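Local coordinates for VWFA domain-containing protein (Alicyclobacillus acidocaldarius subsp. acidocaldarius, PDB 3RAG) that is of unknown function but contains von Willebrand factor A-type sequence and binds a sodium ion in the crystal, at residues Ala173-Ala178 / Thr187-Pro192. Residues are numbered along the deposited sequence; the frame is centred on the assembly and turned at random.
Sequences AVSVIA and TRLVQP
Val176 O takes two backbone hydrogen bonds at once, from Val190 N at 2.8 Å and from Gln191 N at 3.3 Å. That two consecutive residues of 187-192 face a single residue of 173-178 is the evidence for a classic beta bulge, and the helical backbone of Val190 (phi -81°, psi -45°) accommodates it. On the Ala178 side of the bulge the ladder is regular: Ala178 and Arg188 exchange two bonds, the one from Ala178 N to Arg188 O lying in the carbonyl plane, and Ile177 with Leu189 forms a non-hydrogen-bonded pair. At the second residue of the bulge, Gln191 O is gripped by two donors. Val176 N reaches it tilted out of the carbonyl plane, whereas Ser175 OG, 2.8 Å from Gln191 O, lies in that plane; the hydroxyl is placed there by a chi1 of 174°, which turns OG away from its own backbone N.

Val190 can be followed outward. Its CB sits 3.4 Å from Val176 O and against Val176 CG1; its CG1 only grazes Val176 CG1, while its CG2 covers the backbone at Ala178 N and meets Ala178 CB at 4.0 Å. Both Val176 and Val190 also touch Leu202 of helix 199-205, which covers this part of the hairpin. On the face of Ser175, Ile177 and Leu189, Leu189 CD1 bridges Ser175 OG and Ile177 CG2, the latter 3.8 Å away and the two side chains nearly perpendicular, with Leu224 of helix 214-232 touching all three residues.

Strand 188-194 thus closes one edge of the six-stranded mixed sheet as its lone antiparallel member, a bulged beta hairpin at the sheet edge between flanking helices, consistent with the alpha/beta Rossmann-like fold of von Willebrand factor A domains.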
ATOM      1  N   ALA A 173       2.653   9.686   6.261  1.00 31.39           N
ATOM      2  CA  ALA A 173       1.530  10.378   5.645  1.00 33.31           C
ATOM      3  C   ALA A 173       0.612   9.301   5.084  1.00 29.29           C
ATOM      4  O   ALA A 173       0.979   8.610   4.148  1.00 26.52           O
ATOM      5  CB  ALA A 173       2.007  11.316   4.528  1.00 32.64           C
ATOM      6  N   VAL A 174      -0.549   9.136   5.695  1.00 28.14           N
ATOM      7  CA  VAL A 174      -1.503   8.118   5.241  1.00 26.48           C
ATOM      8  C   VAL A 174      -2.787   8.779   4.776  1.00 26.38           C
ATOM      9  O   VAL A 174      -3.354   9.663   5.451  1.00 29.70           O
ATOM     10  CB  VAL A 174      -1.790   7.067   6.353  1.00 31.25           C
ATOM     11  CG1 VAL A 174      -2.374   7.744   7.584  1.00 37.61           C
ATOM     12  CG2 VAL A 174      -2.732   5.968   5.856  1.00 32.76           C
ATOM     13  N   SER A 175      -3.266   8.347   3.613  1.00 28.12           N
ATOM     14  CA  SER A 175      -4.569   8.792   3.118  1.00 26.96           C
ATOM     15  C   SER A 175      -5.407   7.536   2.918  1.00 26.48           C
ATOM     16  O   SER A 175      -4.858   6.445   2.701  1.00 25.87           O
ATOM     17  CB  SER A 175      -4.387   9.518   1.780  1.00 32.06           C
ATOM     18  OG  SER A 175      -5.640   9.837   1.198  1.00 29.80           O
ATOM     19  N   VAL A 176      -6.727   7.671   3.000  1.00 29.37           N
ATOM     20  CA  VAL A 176      -7.583   6.512   2.809  1.00 26.81           C
ATOM     21  C   VAL A 176      -8.623   6.844   1.747  1.00 27.23           C
ATOM     22  O   VAL A 176      -9.218   7.937   1.741  1.00 28.91           O
ATOM     23  CB  VAL A 176      -8.312   6.137   4.135  1.00 27.95           C
ATOM     24  CG1 VAL A 176      -9.287   4.972   3.917  1.00 26.59           C
ATOM     25  CG2 VAL A 176      -7.290   5.857   5.266  1.00 27.44           C
ATOM     26  N   ILE A 177      -8.810   5.920   0.815  1.00 26.05           N
ATOM     27  CA  ILE A 177      -9.922   6.054  -0.094  1.00 26.80           C
ATOM     28  C   ILE A 177     -10.750   4.795  -0.096  1.00 26.31           C
ATOM     29  O   ILE A 177     -10.261   3.709   0.234  1.00 29.07           O
ATOM     30  CB  ILE A 177      -9.490   6.402  -1.527  1.00 35.22           C
ATOM     31  CG1 ILE A 177      -8.709   5.286  -2.149  1.00 33.01           C
ATOM     32  CG2 ILE A 177      -8.634   7.656  -1.569  1.00 31.40           C
ATOM     33  CD1 ILE A 177      -8.132   5.716  -3.505  1.00 46.48           C
ATOM     34  N   ALA A 178     -12.019   4.958  -0.444  1.00 26.20           N
ATOM     35  CA  ALA A 178     -12.954   3.856  -0.588  1.00 24.95           C
ATOM     36  C   ALA A 178     -13.368   3.738  -2.054  1.00 25.71           C
ATOM     37  O   ALA A 178     -13.443   4.731  -2.769  1.00 28.00           O
ATOM     38  CB  ALA A 178     -14.201   4.118   0.252  1.00 30.23           C
ATOM     39  N   THR A 187     -14.826   6.650  -6.614  1.00 31.09           N
ATOM     40  CA  THR A 187     -14.075   6.526  -5.363  1.00 27.33           C
ATOM     41  C   THR A 187     -14.505   7.638  -4.424  1.00 30.49           C
ATOM     42  O   THR A 187     -15.143   8.623  -4.828  1.00 30.88           O
ATOM     43  CB  THR A 187     -12.558   6.664  -5.564  1.00 31.41           C
ATOM     44  OG1 THR A 187     -12.247   8.046  -5.852  1.00 30.99           O
ATOM     45  CG2 THR A 187     -12.067   5.726  -6.681  1.00 32.44           C
ATOM     46  N   ARG A 188     -14.172   7.465  -3.161  1.00 28.52           N
ATOM     47  CA  ARG A 188     -14.470   8.483  -2.166  1.00 29.91           C
ATOM     48  C   ARG A 188     -13.198   8.736  -1.377  1.00 30.61           C
ATOM     49  O   ARG A 188     -12.568   7.799  -0.893  1.00 30.65           O
ATOM     50  CB  ARG A 188     -15.558   7.962  -1.235  1.00 34.75           C
ATOM     51  CG  ARG A 188     -16.040   8.941  -0.195  1.00 51.69           C
ATOM     52  CD  ARG A 188     -16.716   8.170   0.957  1.00 60.30           C
ATOM     53  NE  ARG A 188     -17.643   7.129   0.492  1.00 53.20           N
ATOM     54  CZ  ARG A 188     -18.930   7.077   0.840  1.00 61.92           C
ATOM     55  NH1 ARG A 188     -19.714   6.114   0.370  1.00 63.18           N
ATOM     56  NH2 ARG A 188     -19.438   7.993   1.663  1.00 56.73           N
ATOM     57  N   LEU A 189     -12.795   9.996  -1.252  1.00 28.77           N
ATOM     58  CA  LEU A 189     -11.663  10.294  -0.390  1.00 31.29           C
ATOM     59  C   LEU A 189     -12.148  10.252   1.054  1.00 33.64           C
ATOM     60  O   LEU A 189     -12.956  11.085   1.470  1.00 37.46           O
ATOM     61  CB  LEU A 189     -11.090  11.670  -0.712  1.00 33.79           C
ATOM     62  CG  LEU A 189      -9.889  12.079   0.159  1.00 37.19           C
ATOM     63  CD1 LEU A 189      -8.680  11.228  -0.170  1.00 32.21           C
ATOM     64  CD2 LEU A 189      -9.581  13.566  -0.027  1.00 47.09           C
ATOM     65  N   VAL A 190     -11.661   9.290   1.825  1.00 26.84           N
ATOM     66  CA  VAL A 190     -12.084   9.150   3.220  1.00 29.18           C
ATOM     67  C   VAL A 190     -11.322  10.124   4.129  1.00 30.51           C
ATOM     68  O   VAL A 190     -11.917  10.793   5.001  1.00 30.23           O
ATOM     69  CB  VAL A 190     -11.923   7.683   3.712  1.00 29.67           C
ATOM     70  CG1 VAL A 190     -12.349   7.555   5.174  1.00 30.73           C
ATOM     71  CG2 VAL A 190     -12.764   6.772   2.849  1.00 29.27           C
ATOM     72  N   GLN A 191     -10.011  10.203   3.934  1.00 31.81           N
ATOM     73  CA  GLN A 191      -9.247  11.253   4.586  1.00 35.30           C
ATOM     74  C   GLN A 191      -8.082  11.639   3.709  1.00 33.92           C
ATOM     75  O   GLN A 191      -7.537  10.805   2.998  1.00 33.30           O
ATOM     76  CB  GLN A 191      -8.737  10.791   5.940  1.00 30.10           C
ATOM     77  CG  GLN A 191      -7.625   9.712   5.851  1.00 30.19           C
ATOM     78  CD  GLN A 191      -6.960   9.491   7.198  1.00 35.17           C
ATOM     79  OE1 GLN A 191      -5.731   9.643   7.352  1.00 35.59           O
ATOM     80  NE2 GLN A 191      -7.766   9.150   8.192  1.00 31.80           N
ATOM     81  N   PRO A 192      -7.711  12.915   3.749  1.00 33.44           N
ATOM     82  CA  PRO A 192      -6.502  13.364   3.062  1.00 31.54           C
ATOM     83  C   PRO A 192      -5.298  12.869   3.837  1.00 33.19           C
ATOM     84  O   PRO A 192      -5.470  12.335   4.932  1.00 34.29           O
ATOM     85  CB  PRO A 192      -6.596  14.895   3.132  1.00 35.80           C
ATOM     86  CG  PRO A 192      -7.514  15.180   4.273  1.00 44.38           C
ATOM     87  CD  PRO A 192      -8.482  14.027   4.333  1.00 34.66           C
TER